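Local coordinates for 2-oxoglutarate (2OG) and Fe(II)-dependent oxygenase superfamily protein (Arabidopsis thaliana, PDB 6KWB), which probably oxidises the auxin indole-3-acetic acid irreversibly to inactive 2-oxoindole-3-acetic acid, with iron as cofactor and 2-oxoglutarate as cosubstrate, at residues 154-159 with 230-235; 178-183 with 236-241. All blocks are in the same frame, centred on the assembly; numbering follows the deposited sequence.

Overall arrangement
Contacts 1 and 2 lie about 12 Å apart, centre to centre, on the same side of the chain's centre, in the double-stranded beta-helix, the cupin-like core of 2-oxoglutarate-dependent oxygenases. Along the chain their segments alternate: 154-159, 178-183, 230-235, then 236-241, the last two being continuous. Contact 2 joins strands 175-179 and 237-245, neighbours in the larger, mixed sheet. Strand 147-155 flanks 237-245 in that sheet, and contact 1 runs from its end to the end of strand 228-231, which belongs to the smaller antiparallel sheet. Thus contact 1 bridges the two sheets, contact 2 stays within one, and both reach the bound 2-oxoglutarate: Y154 from the first, R238 and S240 from the second.

Contact 1: 154-159 with 230-235; sequences YHFKPE and VQCKEA. With AKG (2-oxoglutaric acid), chain E.
F156 lays one face of its ring over C232, whose CB stands 3.7 Å from the ring centroid and only 10° off the ring normal, a CH-pi contact. With SG anti to the backbone N (chi1 169°), the sulfur makes an oblique sulfur-aromatic contact, C232 SG to F156 CB 3.5 Å. The opposite face of the F156 ring is covered, toward its rim, by CB of Y154. V230 CG2 meets the same ring at its edge, 4.3 Å from F156 CZ, while V230 CG1 turns to the Y154 ring. These apolar side chains pack between the ends of strands 147-155 and 228-231, one from each sheet of the double-stranded beta-helix, where both run out into loops; V166 of strand 164-169 also packs against Y154 and V230. At the inner end Y154 OH reaches O4 of the 2-oxoglutarate at 2.8 Å, a hydrogen bond whose exact geometry is doubtful because O4 is modelled too close to the tyrosine ring. At the outer, more exposed end the contact is plain van der Waals packing: the methyl of A235 lies against the backbone of 156-158 and comes within 4.1 Å of P158 CD.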
# COMPACT_ATOMS: atom_id res chain seq x y z
N TYR A 154 -0.80 -0.89 -15.30
CA TYR A 154 0.48 -0.99 -16.00
C TYR A 154 0.34 -1.55 -17.41
O TYR A 154 -0.20 -2.63 -17.61
CB TYR A 154 1.43 -1.86 -15.21
CG TYR A 154 1.71 -1.30 -13.86
CD1 TYR A 154 2.73 -0.38 -13.67
CD2 TYR A 154 0.90 -1.62 -12.79
CE1 TYR A 154 2.97 0.16 -12.41
CE2 TYR A 154 1.12 -1.09 -11.55
CZ TYR A 154 2.16 -0.20 -11.35
OH TYR A 154 2.35 0.30 -10.09
N HIS A 155 0.84 -0.80 -18.38
CA HIS A 155 0.84 -1.22 -19.77
C HIS A 155 2.23 -1.64 -20.25
O HIS A 155 3.04 -0.79 -20.62
CB HIS A 155 0.32 -0.10 -20.67
CG HIS A 155 0.19 -0.50 -22.10
ND1 HIS A 155 -0.90 -1.20 -22.58
CD2 HIS A 155 1.01 -0.32 -23.16
CE1 HIS A 155 -0.74 -1.43 -23.88
NE2 HIS A 155 0.42 -0.90 -24.25
N PHE A 156 2.51 -2.94 -20.27
CA PHE A 156 3.84 -3.41 -20.72
C PHE A 156 3.78 -3.92 -22.16
O PHE A 156 3.01 -4.84 -22.46
CB PHE A 156 4.38 -4.50 -19.80
CG PHE A 156 4.65 -4.03 -18.41
CD1 PHE A 156 5.21 -2.79 -18.18
CD2 PHE A 156 4.34 -4.83 -17.32
CE1 PHE A 156 5.45 -2.34 -16.90
CE2 PHE A 156 4.58 -4.39 -16.03
CZ PHE A 156 5.15 -3.14 -15.82
N LYS A 157 4.63 -3.39 -23.04
CA LYS A 157 4.64 -3.85 -24.43
C LYS A 157 5.88 -4.72 -24.66
O LYS A 157 6.72 -4.82 -23.76
CB LYS A 157 4.66 -2.66 -25.39
CG LYS A 157 3.81 -1.51 -24.96
CD LYS A 157 3.83 -0.42 -26.01
CE LYS A 157 4.06 0.93 -25.37
NZ LYS A 157 4.09 2.01 -26.39
N PRO A 158 5.99 -5.35 -25.86
CA PRO A 158 7.04 -6.36 -26.00
C PRO A 158 8.41 -5.72 -25.79
O PRO A 158 9.35 -6.36 -25.32
CB PRO A 158 6.86 -6.87 -27.43
CG PRO A 158 5.41 -6.71 -27.67
CD PRO A 158 5.06 -5.41 -27.01
N GLU A 159 8.48 -4.45 -26.14
CA GLU A 159 9.65 -3.64 -25.90
C GLU A 159 10.00 -3.67 -24.41
O GLU A 159 11.15 -3.89 -24.03
CB GLU A 159 9.40 -2.21 -26.39
CG GLU A 159 10.24 -1.08 -25.76
CD GLU A 159 11.76 -1.15 -26.02
OE1 GLU A 159 12.27 -2.18 -26.52
OE2 GLU A 159 12.45 -0.14 -25.73
N VAL A 230 8.68 -2.62 -9.61
CA VAL A 230 7.98 -3.62 -10.40
C VAL A 230 8.71 -3.78 -11.74
O VAL A 230 8.94 -2.81 -12.46
CB VAL A 230 6.50 -3.28 -10.59
CG1 VAL A 230 6.34 -1.80 -10.86
CG2 VAL A 230 5.91 -4.10 -11.73
N GLN A 231 9.09 -5.01 -12.04
CA GLN A 231 9.80 -5.31 -13.26
C GLN A 231 8.92 -6.05 -14.26
O GLN A 231 8.20 -6.99 -13.90
CB GLN A 231 11.04 -6.12 -12.94
CG GLN A 231 11.67 -6.79 -14.12
CD GLN A 231 13.15 -6.99 -13.92
OE1 GLN A 231 13.62 -7.11 -12.79
NE2 GLN A 231 13.89 -7.04 -15.02
N CYS A 232 8.96 -5.63 -15.52
CA CYS A 232 8.14 -6.28 -16.52
C CYS A 232 8.73 -7.64 -16.87
O CYS A 232 9.88 -7.73 -17.32
CB CYS A 232 8.00 -5.41 -17.76
SG CYS A 232 7.26 -6.30 -19.14
N LYS A 233 7.94 -8.69 -16.67
CA LYS A 233 8.38 -10.06 -16.96
C LYS A 233 7.60 -10.64 -18.13
O LYS A 233 7.93 -11.70 -18.64
CB LYS A 233 8.22 -10.97 -15.74
CG LYS A 233 9.51 -11.26 -14.98
CD LYS A 233 9.29 -12.39 -13.99
CE LYS A 233 10.53 -12.70 -13.16
NZ LYS A 233 10.38 -14.03 -12.47
N GLU A 234 6.53 -9.95 -18.52
CA GLU A 234 5.80 -10.29 -19.74
C GLU A 234 4.98 -9.07 -20.19
O GLU A 234 4.52 -8.27 -19.37
CB GLU A 234 4.91 -11.52 -19.54
CG GLU A 234 3.45 -11.22 -19.29
CD GLU A 234 2.57 -12.45 -19.35
OE1 GLU A 234 3.13 -13.56 -19.49
OE2 GLU A 234 1.32 -12.31 -19.24
N ALA A 235 4.83 -8.93 -21.50
CA ALA A 235 4.14 -7.79 -22.09
C ALA A 235 2.63 -7.98 -22.06
O ALA A 235 2.01 -8.31 -23.07
CB ALA A 235 4.60 -7.55 -23.51
C1 AKG E . 2.34 1.62 -5.36
O1 AKG E . 1.20 1.94 -5.81
O2 AKG E . 2.98 2.38 -4.58
C2 AKG E . 2.97 0.30 -5.77
O5 AKG E . 4.13 0.08 -5.45
C3 AKG E . 2.11 -0.68 -6.59
C4 AKG E . 2.78 -2.03 -6.79
C5 AKG E . 2.22 -2.72 -8.02
O3 AKG E . 2.41 -3.96 -8.25
O4 AKG E . 1.55 -2.03 -8.84

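Contact 2: 178-183 with 236-241; sequences LQDDEN and TMRYSI. With AKG (2-oxoglutaric acid), chain E.
D180 and R238 meet in a salt bridge, D180 OD1 to R238 NH2 2.8 Å, with carboxylate and guanidinium planes 76° apart, so the two groups cross and do not lie flat side by side; both carboxylate oxygens face NH2, OD1 the nearer. R238 runs extended from CG to NE, with CG anti to its backbone N (chi1 -170°), and this carries the guanidinium to the ligand: NH1 donates a nearly straight bond of 2.7 Å to O3 of the 2-oxoglutarate, which lies at the guanidinium edge. S240 OG, itself bonded to N152, lies 2.6 Å from ligand O4, a hydrogen bond whose length is uncertain because that oxygen's place is less sure. L178 CD1 packs on the ligand chain, 3.6 Å from its C3. The tight, buried end is the antiparallel hydrogen-bonded pair Q179 and I241, closed by Q179 N to I241 O at 2.6 Å and I241 N to Q179 O at 2.9 Å. Their side chains run side by side, I241 CD1 resting against the amide of Q179, whose OE1 is held by Y115. Beyond Q179 the segments no longer pair as strands. There the carboxylate of D181 takes over, receiving Y239 N on OD2 (3.1 Å) from above its plane, while OD1 forms a salt bridge with K45. Farther out, E182 is solvent-exposed and turns away from strand 237-245, though it too reaches K45. An arginine and a serine two residues apart on one strand, both gripping the C5 carboxylate of 2-oxoglutarate, form the RXS motif characteristic of the plant 2-oxoglutarate-dependent dioxygenases.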
# COMPACT_ATOMS: atom_id res chain seq x y z
N LEU A 178 -1.09 -3.68 -0.33
CA LEU A 178 -1.10 -3.78 -1.77
C LEU A 178 -1.89 -4.99 -2.19
O LEU A 178 -1.63 -6.10 -1.73
CB LEU A 178 0.32 -3.86 -2.32
CG LEU A 178 0.43 -4.12 -3.81
CD1 LEU A 178 0.02 -2.86 -4.57
CD2 LEU A 178 1.84 -4.55 -4.17
N GLN A 179 -2.86 -4.79 -3.05
CA GLN A 179 -3.51 -5.93 -3.67
C GLN A 179 -2.89 -6.07 -5.08
O GLN A 179 -3.21 -5.34 -6.01
CB GLN A 179 -5.05 -5.75 -3.67
CG GLN A 179 -5.79 -6.87 -4.32
CD GLN A 179 -7.31 -6.71 -4.30
OE1 GLN A 179 -7.89 -5.96 -3.52
NE2 GLN A 179 -7.96 -7.36 -5.24
N ASP A 180 -1.95 -6.98 -5.22
CA ASP A 180 -1.18 -7.10 -6.46
C ASP A 180 -2.02 -7.72 -7.54
O ASP A 180 -3.22 -7.92 -7.36
CB ASP A 180 0.08 -7.94 -6.28
CG ASP A 180 1.24 -7.48 -7.18
OD1 ASP A 180 1.00 -6.66 -8.10
OD2 ASP A 180 2.37 -8.00 -7.03
N ASP A 181 -1.39 -8.02 -8.66
CA ASP A 181 -2.12 -8.55 -9.79
C ASP A 181 -1.99 -10.05 -9.76
O ASP A 181 -0.88 -10.59 -9.82
CB ASP A 181 -1.55 -7.98 -11.09
CG ASP A 181 -2.51 -8.09 -12.26
OD1 ASP A 181 -3.67 -8.54 -12.08
OD2 ASP A 181 -2.10 -7.74 -13.39
N GLU A 182 -3.14 -10.72 -9.72
CA GLU A 182 -3.26 -12.13 -9.41
C GLU A 182 -2.43 -12.97 -10.37
O GLU A 182 -1.74 -13.91 -9.98
CB GLU A 182 -4.72 -12.54 -9.48
CG GLU A 182 -5.63 -11.38 -9.19
CD GLU A 182 -7.08 -11.76 -9.25
OE1 GLU A 182 -7.71 -11.47 -10.29
OE2 GLU A 182 -7.59 -12.34 -8.26
N ASN A 183 -2.54 -12.63 -11.64
CA ASN A 183 -1.89 -13.38 -12.69
C ASN A 183 -0.83 -12.62 -13.46
O ASN A 183 -0.51 -13.00 -14.58
CB ASN A 183 -2.92 -13.93 -13.68
CG ASN A 183 -3.87 -14.92 -13.04
OD1 ASN A 183 -3.49 -16.08 -12.79
ND2 ASN A 183 -5.11 -14.49 -12.77
N THR A 236 2.05 -7.79 -20.88
CA THR A 236 0.61 -7.90 -20.70
C THR A 236 0.11 -6.66 -19.96
O THR A 236 0.90 -5.77 -19.62
CB THR A 236 0.23 -9.16 -19.90
OG1 THR A 236 -1.18 -9.21 -19.71
CG2 THR A 236 0.92 -9.13 -18.56
N MET A 237 -1.20 -6.57 -19.75
CA MET A 237 -1.78 -5.53 -18.92
C MET A 237 -1.68 -5.94 -17.44
O MET A 237 -1.62 -7.14 -17.12
CB MET A 237 -3.22 -5.26 -19.32
CG MET A 237 -3.58 -3.80 -19.25
SD MET A 237 -2.95 -2.88 -20.67
CE MET A 237 -4.39 -2.98 -21.73
N ARG A 238 -1.68 -4.97 -16.53
CA ARG A 238 -1.48 -5.30 -15.13
C ARG A 238 -2.16 -4.29 -14.20
O ARG A 238 -2.07 -3.07 -14.39
CB ARG A 238 0.02 -5.37 -14.86
CG ARG A 238 0.43 -5.94 -13.53
CD ARG A 238 1.96 -5.88 -13.41
NE ARG A 238 2.40 -6.69 -12.28
CZ ARG A 238 2.58 -6.25 -11.04
NH1 ARG A 238 2.35 -4.98 -10.74
NH2 ARG A 238 2.97 -7.09 -10.10
N TYR A 239 -2.87 -4.79 -13.21
CA TYR A 239 -3.64 -3.94 -12.33
C TYR A 239 -3.20 -4.17 -10.87
O TYR A 239 -2.86 -5.28 -10.49
CB TYR A 239 -5.11 -4.24 -12.51
CG TYR A 239 -5.63 -3.86 -13.87
CD1 TYR A 239 -6.02 -2.55 -14.14
CD2 TYR A 239 -5.72 -4.81 -14.90
CE1 TYR A 239 -6.49 -2.20 -15.39
CE2 TYR A 239 -6.18 -4.46 -16.16
CZ TYR A 239 -6.57 -3.15 -16.40
OH TYR A 239 -7.04 -2.78 -17.65
N SER A 240 -3.13 -3.12 -10.06
CA SER A 240 -2.83 -3.30 -8.65
C SER A 240 -3.56 -2.24 -7.85
O SER A 240 -3.85 -1.15 -8.35
CB SER A 240 -1.34 -3.22 -8.38
OG SER A 240 -0.99 -1.86 -8.24
N ILE A 241 -3.94 -2.59 -6.64
CA ILE A 241 -4.64 -1.66 -5.79
C ILE A 241 -3.84 -1.41 -4.54
O ILE A 241 -3.49 -2.36 -3.85
CB ILE A 241 -6.03 -2.20 -5.39
CG1 ILE A 241 -6.80 -2.68 -6.63
CG2 ILE A 241 -6.78 -1.17 -4.62
CD1 ILE A 241 -7.84 -3.81 -6.32
C1 AKG E . 2.34 1.62 -5.36
O1 AKG E . 1.20 1.94 -5.81
O2 AKG E . 2.98 2.38 -4.58
C2 AKG E . 2.97 0.30 -5.77
O5 AKG E . 4.13 0.08 -5.45
C3 AKG E . 2.11 -0.68 -6.59
C4 AKG E . 2.78 -2.03 -6.79
C5 AKG E . 2.22 -2.72 -8.02
O3 AKG E . 2.41 -3.96 -8.25
O4 AKG E . 1.55 -2.03 -8.84